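Side-chain contacts in 30S ribosomal protein S6 (Thermotoga maritima, PDB 1VMB), which probably binds 16S ribosomal RNA together with protein bS18 as a structural part of the small ribosomal subunit: residues E92-N95 / F96-T100; T108-F112 / D113-K117. All blocks are in the same frame, centred on the assembly; numbering follows the deposited sequence.

Interaction 1 (E92-N95 / F96-T100); sequences ELEN and FYRVT
Helix 91-98, the second of the two helices packed on the four-stranded sheet of the ferredoxin-like S6 fold, holds E94 against R98 and L93 against Y97, two i to i+4 pairs on different sides of the helix. R98 meets E94 side-on: NE gives a 2.9 Å hydrogen bond to E94 OE2 and NH2 a second one of 3.1 Å to the same oxygen. OE2 lies in the guanidinium plane and receives NE on its anti lone pair, while the carboxylate stands almost upright to that plane, 82° away. A bend at chi2 of E94 (74°) swings the carboxylate toward the next turn, where OE2 meets R98 while OE1 accepts a hydrogen bond from W106 NE1. With an alanine here, the R98 guanidinium would probably lose its carboxylate mate and be freer to swing, and W106 NE1 would lose its acceptor.

L93 CG sits 3.6 Å from Y97 CE2, and L93 CD1 is equally close to Y97 CZ, so the leucine branch lies along the hydroxyl-bearing end of the ring. The backbone adds the Y97 N to L93 O bond of the same turn, 3.1 Å. Farther along, T100 OG1 turns back to F96 O (2.8 Å) and also sits over one face of the F96 ring; V99 N reaches that carbonyl from its opposite face, at 3.2 Å, giving F96 O two donors.

Y97 stacks on W106, and its OH is hydrogen-bonded to S23 on strand 19-27. L93 and F96 touch V51 and V43 of helix 33-51, and both also pack on strand 103-110, so this short helix reaches both the long helix and the edge strand.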
# COMPACT_ATOMS: atom_id res chain seq x y z
N GLU A 92 -9.17 8.37 -0.65
CA GLU A 92 -9.79 7.25 -1.32
C GLU A 92 -9.14 5.94 -0.90
O GLU A 92 -9.78 4.91 -0.72
CB GLU A 92 -9.75 7.42 -2.85
CG GLU A 92 -10.56 8.56 -3.36
CD GLU A 92 -12.06 8.37 -3.32
OE1 GLU A 92 -12.56 7.25 -3.03
OE2 GLU A 92 -12.74 9.35 -3.60
N LEU A 93 -7.82 5.96 -0.77
CA LEU A 93 -7.10 4.77 -0.36
C LEU A 93 -7.29 4.51 1.11
O LEU A 93 -7.63 3.39 1.52
CB LEU A 93 -5.64 4.93 -0.71
CG LEU A 93 -4.70 3.81 -0.27
CD1 LEU A 93 -5.03 2.50 -0.94
CD2 LEU A 93 -3.25 4.18 -0.57
N GLU A 94 -7.16 5.54 1.92
CA GLU A 94 -7.39 5.39 3.33
C GLU A 94 -8.74 4.84 3.66
O GLU A 94 -8.90 3.92 4.49
CB GLU A 94 -7.19 6.76 3.97
CG GLU A 94 -7.50 6.79 5.44
CD GLU A 94 -6.47 6.12 6.32
OE1 GLU A 94 -5.35 5.84 5.85
OE2 GLU A 94 -6.82 5.92 7.52
N ASN A 95 -9.75 5.37 2.98
CA ASN A 95 -11.14 4.90 3.19
C ASN A 95 -11.37 3.47 2.75
O ASN A 95 -12.13 2.74 3.41
CB ASN A 95 -12.12 5.86 2.53
CG ASN A 95 -12.23 7.16 3.29
OD1 ASN A 95 -11.69 7.30 4.39
ND2 ASN A 95 -12.91 8.11 2.71
N PHE A 96 -10.74 3.01 1.68
CA PHE A 96 -10.78 1.56 1.32
C PHE A 96 -10.23 0.72 2.48
O PHE A 96 -10.83 -0.25 2.93
CB PHE A 96 -9.98 1.25 0.04
CG PHE A 96 -9.93 -0.21 -0.27
CD1 PHE A 96 -11.02 -0.78 -0.80
CD2 PHE A 96 -8.80 -0.97 0.02
CE1 PHE A 96 -11.02 -2.15 -1.07
CE2 PHE A 96 -8.82 -2.37 -0.21
CZ PHE A 96 -9.95 -2.90 -0.76
N TYR A 97 -9.06 1.09 2.96
CA TYR A 97 -8.48 0.33 4.09
C TYR A 97 -9.39 0.31 5.31
O TYR A 97 -9.60 -0.76 5.94
CB TYR A 97 -7.12 0.94 4.48
CG TYR A 97 -5.97 0.79 3.51
CD1 TYR A 97 -5.70 -0.40 2.85
CD2 TYR A 97 -5.06 1.84 3.33
CE1 TYR A 97 -4.62 -0.56 1.98
CE2 TYR A 97 -3.95 1.67 2.48
CZ TYR A 97 -3.75 0.50 1.80
OH TYR A 97 -2.66 0.35 1.03
N ARG A 98 -9.99 1.46 5.66
CA ARG A 98 -10.86 1.57 6.81
C ARG A 98 -12.03 0.58 6.80
O ARG A 98 -12.53 0.21 7.86
CB ARG A 98 -11.36 2.98 6.93
CG ARG A 98 -10.32 3.90 7.40
CD ARG A 98 -10.81 5.32 7.59
NE ARG A 98 -9.68 6.17 7.93
CZ ARG A 98 -9.77 7.33 8.55
NH1 ARG A 98 -10.93 7.80 9.02
NH2 ARG A 98 -8.67 8.04 8.76
N VAL A 99 -12.47 0.16 5.61
CA VAL A 99 -13.66 -0.73 5.49
C VAL A 99 -13.36 -2.18 5.23
O VAL A 99 -14.27 -2.96 5.07
CB VAL A 99 -14.67 -0.19 4.44
CG1 VAL A 99 -15.10 1.26 4.81
CG2 VAL A 99 -14.06 -0.22 2.97
N THR A 100 -12.06 -2.52 5.21
CA THR A 100 -11.57 -3.82 4.83
C THR A 100 -10.86 -4.52 5.95
O THR A 100 -9.65 -4.37 6.07
CB THR A 100 -10.59 -3.60 3.65
OG1 THR A 100 -11.30 -2.97 2.57
CG2 THR A 100 -10.11 -4.95 3.07

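Interaction 2 (T108-F112 / D113-K117); sequences TFRRF and DLEKK. With EDO (1,2-ethanediol), chain C.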
# COMPACT_ATOMS: atom_id res chain seq x y z
N THR A 108 0.65 4.76 5.03
CA THR A 108 0.89 5.42 3.80
C THR A 108 1.71 6.68 4.01
O THR A 108 1.36 7.53 4.84
CB THR A 108 -0.45 5.79 3.18
OG1 THR A 108 -1.23 4.58 2.93
CG2 THR A 108 -0.22 6.49 1.83
N PHE A 109 2.79 6.80 3.26
CA PHE A 109 3.75 7.89 3.45
C PHE A 109 4.14 8.54 2.15
O PHE A 109 4.51 7.85 1.17
CB PHE A 109 5.06 7.40 4.10
CG PHE A 109 4.88 6.70 5.43
CD1 PHE A 109 4.71 7.45 6.60
CD2 PHE A 109 4.99 5.34 5.54
CE1 PHE A 109 4.59 6.80 7.85
CE2 PHE A 109 4.88 4.69 6.79
CZ PHE A 109 4.63 5.44 7.91
N ARG A 110 4.23 9.86 2.20
CA ARG A 110 4.88 10.58 1.10
C ARG A 110 6.40 10.41 1.15
O ARG A 110 7.05 10.60 2.19
CB ARG A 110 4.52 12.04 1.08
CG ARG A 110 5.02 12.75 -0.17
CD ARG A 110 4.39 14.10 -0.30
NE ARG A 110 5.11 14.96 -1.22
CZ ARG A 110 4.97 16.26 -1.25
NH1 ARG A 110 4.14 16.88 -0.42
NH2 ARG A 110 5.71 17.00 -2.09
N ARG A 111 6.95 10.00 0.02
CA ARG A 111 8.37 9.71 -0.08
C ARG A 111 9.13 10.92 -0.60
O ARG A 111 9.58 10.96 -1.75
CB ARG A 111 8.60 8.49 -0.95
CG ARG A 111 8.12 7.16 -0.27
CD ARG A 111 8.99 6.75 0.94
NE ARG A 111 10.38 6.57 0.55
CZ ARG A 111 10.96 5.42 0.18
NH1 ARG A 111 10.32 4.25 0.24
NH2 ARG A 111 12.24 5.42 -0.17
N PHE A 112 9.31 11.91 0.28
CA PHE A 112 10.08 13.09 -0.06
C PHE A 112 11.49 12.74 -0.55
O PHE A 112 12.05 13.43 -1.36
CB PHE A 112 10.16 14.07 1.12
CG PHE A 112 8.82 14.65 1.53
CD1 PHE A 112 8.34 15.82 0.94
CD2 PHE A 112 8.08 14.04 2.54
CE1 PHE A 112 7.09 16.31 1.30
CE2 PHE A 112 6.85 14.55 2.95
CZ PHE A 112 6.35 15.70 2.31
N ASP A 113 12.10 11.70 0.03
CA ASP A 113 13.43 11.29 -0.37
C ASP A 113 13.49 10.89 -1.85
O ASP A 113 14.44 11.21 -2.55
CB ASP A 113 13.90 10.14 0.55
CG ASP A 113 13.08 8.89 0.40
OD1 ASP A 113 11.84 8.90 0.58
OD2 ASP A 113 13.62 7.82 0.00
N LEU A 114 12.46 10.18 -2.30
CA LEU A 114 12.37 9.76 -3.72
C LEU A 114 12.11 10.95 -4.66
O LEU A 114 12.63 11.00 -5.76
CB LEU A 114 11.33 8.65 -3.89
CG LEU A 114 11.67 7.38 -3.16
CD1 LEU A 114 10.61 6.35 -3.43
CD2 LEU A 114 13.00 6.86 -3.49
N GLU A 115 11.28 11.89 -4.23
CA GLU A 115 11.09 13.13 -5.02
C GLU A 115 12.39 13.89 -5.16
O GLU A 115 12.77 14.30 -6.27
CB GLU A 115 9.95 13.99 -4.42
CG GLU A 115 8.60 13.29 -4.34
CD GLU A 115 7.55 14.13 -3.64
OE1 GLU A 115 7.79 15.33 -3.44
OE2 GLU A 115 6.49 13.61 -3.28
N LYS A 116 13.16 14.00 -4.08
CA LYS A 116 14.44 14.68 -4.12
C LYS A 116 15.40 13.99 -5.08
O LYS A 116 16.07 14.64 -5.90
CB LYS A 116 15.06 14.73 -2.72
CG LYS A 116 16.34 15.53 -2.66
CD LYS A 116 16.76 15.83 -1.23
CE LYS A 116 16.82 14.57 -0.42
NZ LYS A 116 17.62 14.75 0.82
N LYS A 117 15.40 12.66 -4.99
CA LYS A 117 16.28 11.82 -5.82
C LYS A 117 16.00 12.03 -7.30
O LYS A 117 16.93 12.16 -8.09
CB LYS A 117 16.08 10.34 -5.49
CG LYS A 117 16.79 9.37 -6.43
CD LYS A 117 16.70 7.97 -5.86
CE LYS A 117 16.38 6.90 -6.93
NZ LYS A 117 15.64 5.72 -6.30
C1 EDO C . 10.87 9.05 4.29
O1 EDO C . 10.93 8.06 3.27
C2 EDO C . 9.90 10.19 3.90
O2 EDO C . 10.45 11.03 2.86
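D113 OD1 is gripped by R111 NE at 2.7 Å and by O1 of a 1,2-ethanediol, probably from the crystallisation liquor, at 3.0 Å. R111 NH2 takes D113 OD2 at 2.8 Å, which makes a two-bond salt bridge. Both bonds are nearly straight, use syn lone pairs and leave the two planes only 9° apart. Bends at chi2 and chi3 (-69° and -58°) fold the R111 chain back toward the helix start, and L114 CD1 then lies over one face of its guanidinium.

R110, extended, makes a second side-on pair: NE to E115 OE2 (2.8 Å) and NH2 to E115 OE1 (3.0 Å). F112 CE1 stands over the centre of that guanidinium, 3.3 Å above its plane, so the arginine is held at its edge by the two-bond salt bridge and covered on one face by the ring. R111 is the N-cap residue, and its O receives E115 N at 3.1 Å.

The contact sits where strand 103-110 gives way, through R111, to helix 112-122. Strand 19-27 runs alongside: R111 NH1 forms a salt bridge with E22, and E115 OE2 also accepts I20 N.

In the fold
Both contacts are local and neither nests in nor crosses the other: interaction 1 closes within helix 91-98 and the turn after it, and interaction 2 follows further along the chain. Between them runs most of strand 103-110, an outermost strand of the four-stranded antiparallel sheet. Their centres are about 22 Å apart, yet they touch, T108 at the start of interaction 2 packing on L93 and Y97. S23 of strand 19-27 hydrogen-bonds to both Y97 and T108, joining the two regions through the neighbouring strand. Interaction 1 thus belongs to the helical layer over the sheet, and interaction 2 to the exit from its edge into the C-terminal helix.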